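Local coordinates for protein putative O-Methyltransferase (Corynebacterium glutamicum, PDB 3DR5) that probably acts as an S-adenosylmethionine-dependent O-methyltransferase whose substrate is not known, at residues A[198-201]-A[207-210]; A[117-122]-A[142-147]; A[73-78]-A[104-109]. All blocks are in the same frame, centred on the assembly; numbering follows the deposited sequence.

Interaction 1 (A[198-201]-A[207-210]); sequences VARL and LTVV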
loop_
_atom_site.group_PDB
_atom_site.type_symbol
_atom_site.label_atom_id
_atom_site.label_comp_id
_atom_site.label_asym_id
_atom_site.label_seq_id
_atom_site.Cartn_x
_atom_site.Cartn_y
_atom_site.Cartn_z
ATOM N N VAL A 198 0.775 -1.648 11.479
ATOM C CA VAL A 198 -0.570 -2.073 11.109
ATOM C C VAL A 198 -1.258 -0.994 10.288
ATOM O O VAL A 198 -1.353 0.154 10.716
ATOM C CB VAL A 198 -1.429 -2.378 12.364
ATOM C CG1 VAL A 198 -2.841 -2.779 11.953
ATOM C CG2 VAL A 198 -0.766 -3.487 13.189
ATOM N N ALA A 199 -1.705 -1.360 9.090
ATOM C CA ALA A 199 -2.426 -0.430 8.234
ATOM C C ALA A 199 -3.743 -1.132 7.907
ATOM O O ALA A 199 -3.745 -2.288 7.485
ATOM C CB ALA A 199 -1.641 -0.135 6.943
ATOM N N ARG A 200 -4.862 -0.451 8.127
ATOM C CA ARG A 200 -6.167 -1.018 7.844
ATOM C C ARG A 200 -6.814 -0.074 6.837
ATOM O O ARG A 200 -7.078 1.094 7.120
ATOM C CB ARG A 200 -6.944 -1.175 9.165
ATOM C CG ARG A 200 -6.374 -2.348 9.993
ATOM C CD ARG A 200 -7.004 -2.422 11.374
ATOM N NE ARG A 200 -6.702 -1.229 12.157
ATOM C CZ ARG A 200 -7.446 -0.797 13.165
ATOM N NH1 ARG A 200 -8.539 -1.469 13.512
ATOM N NH2 ARG A 200 -7.115 0.321 13.795
ATOM N N LEU A 201 -7.079 -0.617 5.658
ATOM C CA LEU A 201 -7.560 0.153 4.534
ATOM C C LEU A 201 -8.951 -0.160 3.990
ATOM O O LEU A 201 -9.437 -1.267 4.137
ATOM C CB LEU A 201 -6.499 0.020 3.433
ATOM C CG LEU A 201 -5.040 0.130 3.952
ATOM C CD1 LEU A 201 -4.040 -0.299 2.860
ATOM C CD2 LEU A 201 -4.757 1.560 4.421
ATOM N N LEU A 207 -9.212 -4.273 4.501
ATOM C CA LEU A 207 -7.927 -4.947 4.442
ATOM C C LEU A 207 -7.002 -4.620 5.590
ATOM O O LEU A 207 -6.844 -3.465 5.953
ATOM C CB LEU A 207 -7.258 -4.577 3.116
ATOM C CG LEU A 207 -5.936 -5.216 2.685
ATOM C CD1 LEU A 207 -6.207 -6.629 2.179
ATOM C CD2 LEU A 207 -5.286 -4.385 1.585
ATOM N N THR A 208 -6.394 -5.644 6.174
ATOM C CA THR A 208 -5.435 -5.403 7.237
ATOM C C THR A 208 -4.073 -5.869 6.744
ATOM O O THR A 208 -3.887 -7.047 6.407
ATOM C CB THR A 208 -5.752 -6.170 8.540
ATOM O OG1 THR A 208 -7.047 -5.795 9.020
ATOM C CG2 THR A 208 -4.719 -5.822 9.614
ATOM N N VAL A 209 -3.129 -4.943 6.648
ATOM C CA VAL A 209 -1.793 -5.331 6.255
ATOM C C VAL A 209 -0.884 -4.997 7.436
ATOM O O VAL A 209 -0.897 -3.893 7.985
ATOM C CB VAL A 209 -1.331 -4.665 4.892
ATOM C CG1 VAL A 209 -2.275 -3.577 4.493
ATOM C CG2 VAL A 209 0.106 -4.202 4.981
ATOM N N VAL A 210 -0.118 -5.985 7.861
ATOM C CA VAL A 210 0.773 -5.788 8.967
ATOM C C VAL A 210 2.173 -6.145 8.496
ATOM O O VAL A 210 2.468 -7.283 8.097
ATOM C CB VAL A 210 0.260 -6.583 10.248
ATOM C CG1 VAL A 210 -0.773 -7.607 9.840
ATOM C CG2 VAL A 210 1.394 -7.179 11.021
#
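L201 and V209 form the apolar centre of this antiparallel hairpin pairing, CD1 of the leucine meeting CG1 of the valine diagonally at 4.1 Å. On the same face, A199 puts its CB 4.3 Å from V209 CG1, and L207, with CG swung anti to its backbone N (chi1 -175°), brings CD2 to 4.5 Å from L201 CD1. A nearly eclipsed chi1 of 12° brings V209 CG1 to 3.6 Å from A199 O.

Beneath this layer run four backbone hydrogen bonds. A199 and V209 exchange a reciprocal pair, each 2.9 Å between N of one and O of the other and almost straight; L201 and L207 exchange a second. V198–V210 and R200–T208 are the non-hydrogen-bonded pairs, and CA of R200 packs 3.2 Å from L207 O in a CA-H...O contact.

The other face carries V198, R200, T208 and V210. Here the R200 and T208 side chains run side by side, with R200 CG 3.6 Å from T208 OG1 and near the T208 methyl. The guanidinium continues past the threonine to a salt bridge with D187.

T208 and V210 bond through their backbones to L161 and L159 of strand 157-161, which places 207-212 between that strand and 196-201, while helix 39-51 packs on L201 and L207 through L44 and helix 178-190 on V198 and V210 through I190. The second subunit reaches the outer strand of the chain, where its Q43 accepts a hydrogen bond from R200 N.

Interaction 2 (A[117-122]-A[142-147]); sequences RPLDVM and LKALVD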
loop_
_atom_site.group_PDB
_atom_site.type_symbol
_atom_site.label_atom_id
_atom_site.label_comp_id
_atom_site.label_asym_id
_atom_site.label_seq_id
_atom_site.Cartn_x
_atom_site.Cartn_y
_atom_site.Cartn_z
ATOM N N ARG A 117 -3.726 -27.650 3.594
ATOM C CA ARG A 117 -4.514 -26.708 4.348
ATOM C C ARG A 117 -3.403 -25.757 4.812
ATOM O O ARG A 117 -2.334 -26.185 5.280
ATOM C CB ARG A 117 -5.196 -27.399 5.536
ATOM C CG ARG A 117 -6.013 -28.589 5.086
ATOM C CD ARG A 117 -6.470 -29.426 6.254
ATOM N NE ARG A 117 -7.323 -28.665 7.163
ATOM C CZ ARG A 117 -8.016 -29.200 8.165
ATOM N NH1 ARG A 117 -7.962 -30.507 8.390
ATOM N NH2 ARG A 117 -8.766 -28.428 8.940
ATOM N N PRO A 118 -3.625 -24.449 4.675
ATOM C CA PRO A 118 -2.660 -23.411 5.063
ATOM C C PRO A 118 -1.954 -23.627 6.394
ATOM O O PRO A 118 -0.724 -23.670 6.465
ATOM C CB PRO A 118 -3.506 -22.142 5.107
ATOM C CG PRO A 118 -4.575 -22.387 4.124
ATOM C CD PRO A 118 -4.908 -23.848 4.267
ATOM N N LEU A 119 -2.752 -23.760 7.452
ATOM C CA LEU A 119 -2.209 -23.902 8.780
ATOM C C LEU A 119 -1.459 -25.186 9.077
ATOM O O LEU A 119 -0.757 -25.285 10.084
ATOM C CB LEU A 119 -3.321 -23.647 9.805
ATOM C CG LEU A 119 -3.963 -22.247 9.718
ATOM C CD1 LEU A 119 -5.118 -22.160 10.708
ATOM C CD2 LEU A 119 -2.926 -21.165 10.010
ATOM N N ASP A 120 -1.596 -26.159 8.192
ATOM C CA ASP A 120 -0.898 -27.420 8.364
ATOM C C ASP A 120 0.503 -27.351 7.760
ATOM O O ASP A 120 1.463 -27.807 8.364
ATOM C CB ASP A 120 -1.671 -28.558 7.691
ATOM C CG ASP A 120 -2.820 -29.078 8.536
ATOM O OD1 ASP A 120 -3.875 -29.437 7.968
ATOM O OD2 ASP A 120 -2.662 -29.146 9.768
ATOM N N VAL A 121 0.614 -26.751 6.577
ATOM C CA VAL A 121 1.883 -26.687 5.860
ATOM C C VAL A 121 2.824 -25.519 6.151
ATOM O O VAL A 121 4.014 -25.582 5.828
ATOM C CB VAL A 121 1.619 -26.755 4.348
ATOM C CG1 VAL A 121 1.084 -25.418 3.854
ATOM C CG2 VAL A 121 2.874 -27.158 3.600
HETATM N N MSE A 122 2.298 -24.458 6.747
HETATM C CA MSE A 122 3.126 -23.312 7.068
HETATM C C MSE A 122 4.147 -23.729 8.118
HETATM O O MSE A 122 5.186 -23.091 8.293
HETATM C CB MSE A 122 2.253 -22.154 7.557
HETATM C CG MSE A 122 1.794 -21.268 6.404
HETATM SE SE MSE A 122 0.264 -20.207 6.874
HETATM C CE MSE A 122 -0.872 -20.659 5.400
ATOM N N LEU A 142 -8.044 -16.183 11.151
ATOM C CA LEU A 142 -7.151 -15.026 11.110
ATOM C C LEU A 142 -6.005 -14.977 12.090
ATOM O O LEU A 142 -4.853 -14.767 11.695
ATOM C CB LEU A 142 -7.956 -13.724 11.176
ATOM C CG LEU A 142 -8.801 -13.367 9.943
ATOM C CD1 LEU A 142 -9.710 -12.192 10.268
ATOM C CD2 LEU A 142 -7.889 -13.026 8.769
ATOM N N LYS A 143 -6.326 -15.188 13.356
ATOM C CA LYS A 143 -5.338 -15.184 14.413
ATOM C C LYS A 143 -4.291 -16.267 14.162
ATOM O O LYS A 143 -3.084 -16.024 14.251
ATOM C CB LYS A 143 -6.018 -15.454 15.756
ATOM C CG LYS A 143 -5.547 -14.560 16.895
ATOM C CD LYS A 143 -5.265 -15.341 18.175
ATOM C CE LYS A 143 -3.768 -15.602 18.342
ATOM N NZ LYS A 143 -3.435 -16.295 19.618
ATOM N N ALA A 144 -4.760 -17.468 13.849
ATOM C CA ALA A 144 -3.864 -18.590 13.602
ATOM C C ALA A 144 -2.980 -18.308 12.394
ATOM O O ALA A 144 -1.806 -18.685 12.372
ATOM C CB ALA A 144 -4.673 -19.876 13.390
ATOM N N LEU A 145 -3.539 -17.635 11.393
ATOM C CA LEU A 145 -2.770 -17.321 10.201
ATOM C C LEU A 145 -1.654 -16.321 10.548
ATOM O O LEU A 145 -0.537 -16.431 10.037
ATOM C CB LEU A 145 -3.686 -16.767 9.088
ATOM C CG LEU A 145 -2.978 -16.563 7.739
ATOM C CD1 LEU A 145 -2.421 -17.907 7.244
ATOM C CD2 LEU A 145 -3.947 -15.966 6.716
ATOM N N VAL A 146 -1.956 -15.357 11.420
ATOM C CA VAL A 146 -0.977 -14.349 11.843
ATOM C C VAL A 146 0.177 -15.012 12.594
ATOM O O VAL A 146 1.347 -14.706 12.368
ATOM C CB VAL A 146 -1.621 -13.308 12.782
ATOM C CG1 VAL A 146 -0.585 -12.299 13.229
ATOM C CG2 VAL A 146 -2.776 -12.614 12.079
ATOM N N ASP A 147 -0.171 -15.918 13.503
ATOM C CA ASP A 147 0.823 -16.633 14.295
ATOM C C ASP A 147 1.657 -17.531 13.402
ATOM O O ASP A 147 2.849 -17.715 13.633
ATOM C CB ASP A 147 0.143 -17.477 15.376
ATOM C CG ASP A 147 -0.611 -16.633 16.378
ATOM O OD1 ASP A 147 -0.104 -15.548 16.735
ATOM O OD2 ASP A 147 -1.703 -17.053 16.813
#
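L119 reaches from the short helix 118-121 to A144 and L145 of helix 142-152. Its CB is directed toward that helix; chi1 of -60° sets CG, the branch point, beside the backbone N, and from it the two methyls reach across. CD1 touches CB of A144 at 3.6 Å, while CD2 settles over the backbone, 3.6 Å from A144 O and 3.8 Å from L145 N. CD2 also comes within 4.3 Å of L145 CD1.

Deeper in, the same L145 methyl meets M122, a selenomethionine. L145 sets CG anti to its backbone N (chi1 -173°), which carries CD1 to 3.6 Å from SE and 3.7 Å from CE of M122, the two side chains crossing at a slant. The side chains meet through apolar atoms alone, buried at M122 and L145 and more open at L119.

Beyond the pair, L119 and M122 extend onto A148, one turn along from A144. P118, M122 and L145 all rest on I63 of strand 59-63. Two helices meeting over that strand, in the parallel part of a mixed sheet of order 3-2-1-4-5-7-6, fit the Rossmann-like methyltransferase fold.

Interaction 3 (A[73-78]-A[104-109]); sequences YILNGL and AGYSPS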
loop_
_atom_site.group_PDB
_atom_site.type_symbol
_atom_site.label_atom_id
_atom_site.label_comp_id
_atom_site.label_asym_id
_atom_site.label_seq_id
_atom_site.Cartn_x
_atom_site.Cartn_y
_atom_site.Cartn_z
ATOM N N TYR A 73 -1.241 -10.678 -9.866
ATOM C CA TYR A 73 -0.974 -9.308 -9.420
ATOM C C TYR A 73 0.371 -9.251 -8.710
ATOM O O TYR A 73 1.136 -8.318 -8.884
ATOM C CB TYR A 73 -2.063 -8.845 -8.461
ATOM C CG TYR A 73 -3.339 -8.453 -9.143
ATOM C CD1 TYR A 73 -3.398 -7.307 -9.940
ATOM C CD2 TYR A 73 -4.501 -9.200 -8.959
ATOM C CE1 TYR A 73 -4.590 -6.911 -10.532
ATOM C CE2 TYR A 73 -5.702 -8.815 -9.547
ATOM C CZ TYR A 73 -5.740 -7.673 -10.325
ATOM O OH TYR A 73 -6.932 -7.271 -10.867
ATOM N N ILE A 74 0.643 -10.272 -7.910
ATOM C CA ILE A 74 1.887 -10.365 -7.168
ATOM C C ILE A 74 3.071 -10.592 -8.109
ATOM O O ILE A 74 4.101 -9.934 -7.979
ATOM C CB ILE A 74 1.797 -11.504 -6.106
ATOM C CG1 ILE A 74 0.831 -11.086 -4.994
ATOM C CG2 ILE A 74 3.176 -11.821 -5.538
ATOM C CD1 ILE A 74 0.704 -12.100 -3.861
ATOM N N LEU A 75 2.921 -11.516 -9.060
ATOM C CA LEU A 75 3.986 -11.815 -10.017
ATOM C C LEU A 75 4.377 -10.602 -10.858
ATOM O O LEU A 75 5.524 -10.479 -11.282
ATOM C CB LEU A 75 3.578 -12.999 -10.913
ATOM C CG LEU A 75 3.618 -14.349 -10.181
ATOM C CD1 LEU A 75 2.917 -15.431 -11.010
ATOM C CD2 LEU A 75 5.076 -14.727 -9.904
ATOM N N ASN A 76 3.427 -9.704 -11.089
ATOM C CA ASN A 76 3.702 -8.487 -11.852
ATOM C C ASN A 76 4.807 -7.656 -11.195
ATOM O O ASN A 76 5.660 -7.100 -11.887
ATOM C CB ASN A 76 2.441 -7.630 -11.958
ATOM C CG ASN A 76 1.573 -8.005 -13.143
ATOM O OD1 ASN A 76 0.366 -7.726 -13.166
ATOM N ND2 ASN A 76 2.183 -8.624 -14.142
ATOM N N GLY A 77 4.796 -7.571 -9.863
ATOM C CA GLY A 77 5.793 -6.763 -9.167
ATOM C C GLY A 77 7.025 -7.448 -8.609
ATOM O O GLY A 77 8.103 -6.862 -8.543
ATOM N N LEU A 78 6.857 -8.696 -8.207
ATOM C CA LEU A 78 7.932 -9.497 -7.635
ATOM C C LEU A 78 9.210 -9.562 -8.492
ATOM O O LEU A 78 9.138 -9.674 -9.714
ATOM C CB LEU A 78 7.406 -10.912 -7.393
ATOM C CG LEU A 78 7.571 -11.642 -6.057
ATOM C CD1 LEU A 78 7.226 -10.720 -4.894
ATOM C CD2 LEU A 78 6.669 -12.880 -6.059
ATOM N N ALA A 104 -0.853 -17.073 -18.845
ATOM C CA ALA A 104 -0.100 -15.826 -18.775
ATOM C C ALA A 104 1.291 -16.389 -19.198
ATOM O O ALA A 104 1.525 -17.610 -19.157
ATOM C CB ALA A 104 -0.048 -15.314 -17.351
ATOM N N GLY A 105 2.242 -15.542 -19.554
ATOM C CA GLY A 105 3.516 -16.075 -20.018
ATOM C C GLY A 105 4.507 -16.565 -19.002
ATOM O O GLY A 105 5.706 -16.614 -19.278
ATOM N N TYR A 106 3.993 -17.023 -17.870
ATOM C CA TYR A 106 4.850 -17.452 -16.780
ATOM C C TYR A 106 5.464 -18.833 -16.737
ATOM O O TYR A 106 4.784 -19.824 -16.930
ATOM C CB TYR A 106 4.148 -17.182 -15.453
ATOM C CG TYR A 106 4.006 -15.710 -15.074
ATOM C CD1 TYR A 106 5.111 -14.965 -14.651
ATOM C CD2 TYR A 106 2.768 -15.063 -15.144
ATOM C CE1 TYR A 106 4.987 -13.615 -14.314
ATOM C CE2 TYR A 106 2.638 -13.714 -14.817
ATOM C CZ TYR A 106 3.749 -13.000 -14.402
ATOM O OH TYR A 106 3.616 -11.671 -14.074
ATOM N N SER A 107 6.763 -18.868 -16.452
ATOM C CA SER A 107 7.499 -20.115 -16.346
ATOM C C SER A 107 7.077 -20.867 -15.083
ATOM O O SER A 107 6.745 -20.256 -14.066
ATOM C CB SER A 107 9.006 -19.831 -16.312
ATOM O OG SER A 107 9.737 -20.989 -15.953
ATOM N N PRO A 108 7.085 -22.207 -15.135
ATOM C CA PRO A 108 6.698 -23.044 -13.989
ATOM C C PRO A 108 7.652 -22.887 -12.807
ATOM O O PRO A 108 7.305 -23.183 -11.667
ATOM C CB PRO A 108 6.741 -24.468 -14.557
ATOM C CG PRO A 108 6.573 -24.276 -16.031
ATOM C CD PRO A 108 7.351 -23.029 -16.328
ATOM N N SER A 109 8.866 -22.436 -13.101
ATOM C CA SER A 109 9.903 -22.239 -12.092
ATOM C C SER A 109 9.647 -21.056 -11.158
ATOM O O SER A 109 10.262 -20.948 -10.096
ATOM C CB SER A 109 11.249 -22.052 -12.785
ATOM O OG SER A 109 11.091 -21.263 -13.954
#
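Y106 lays its ring against L75 of helix 67-77, joining that helix to a loop of the Rossmann-like fold. The loop is the last part of a beta-alpha-beta crossover, in which strand 83-87 leads through helix 91-103 to the parallel strand 111-114.

A104 is the first residue to depart from helical geometry after helix 91-103; its methyl packs on L72 of helix 67-77 and on A21 of helix 20-31. From G105 the backbone turns and delivers Y106, whose CB points toward helix 67-77. With CG beside the backbone N (chi1 -70°), the tyrosine lies antiparallel to L75, and the two side chains slide past each other. L75 CD1 stands over the middle of the ring, 4.0 Å from its centroid and only 3° off the normal, a CH-pi contact. Farther along the phenol, the leucine CB lies 3.5 Å from CZ and 3.4 Å from OH, so the hydroxyl end is pressed to the root of L75 while the leucine CD1 methyl covers the ring centre. At this far end of the phenol the N76 amide plane is turned 48° from the ring plane, and ND2 stands 3.4 Å from Y106 OH. Y106 also touches L72, one turn back along the helix, and H218 of the second subunit.

Past the tyrosine the chain continues through S107 and P108 to S109 and on to strand 111-114. OG of S107 and OG of S109 are modelled 2.4 Å apart, too short for their bond to be more than doubtful.

Overall arrangement
Following the chain from the N terminus, interaction 3 comes first, closing the excursion from helix 67-77 through strand 83-87 and helix 91-103 to the loop before strand 111-114. Interaction 2 follows, bringing together the helices that precede and follow strand 130-135 in the chain. Interaction 1 comes last and closes the short turn of the C-terminal hairpin. The three are strictly in series, with none nested or crossed, and none touches another; interactions 1 and 2 lie nearest, with centres about 18 Å apart. Interactions 1 and 3 lie on opposite sides of the chain's centre, yet both reach the second subunit. Interaction 2 meets no other chain of the assembly.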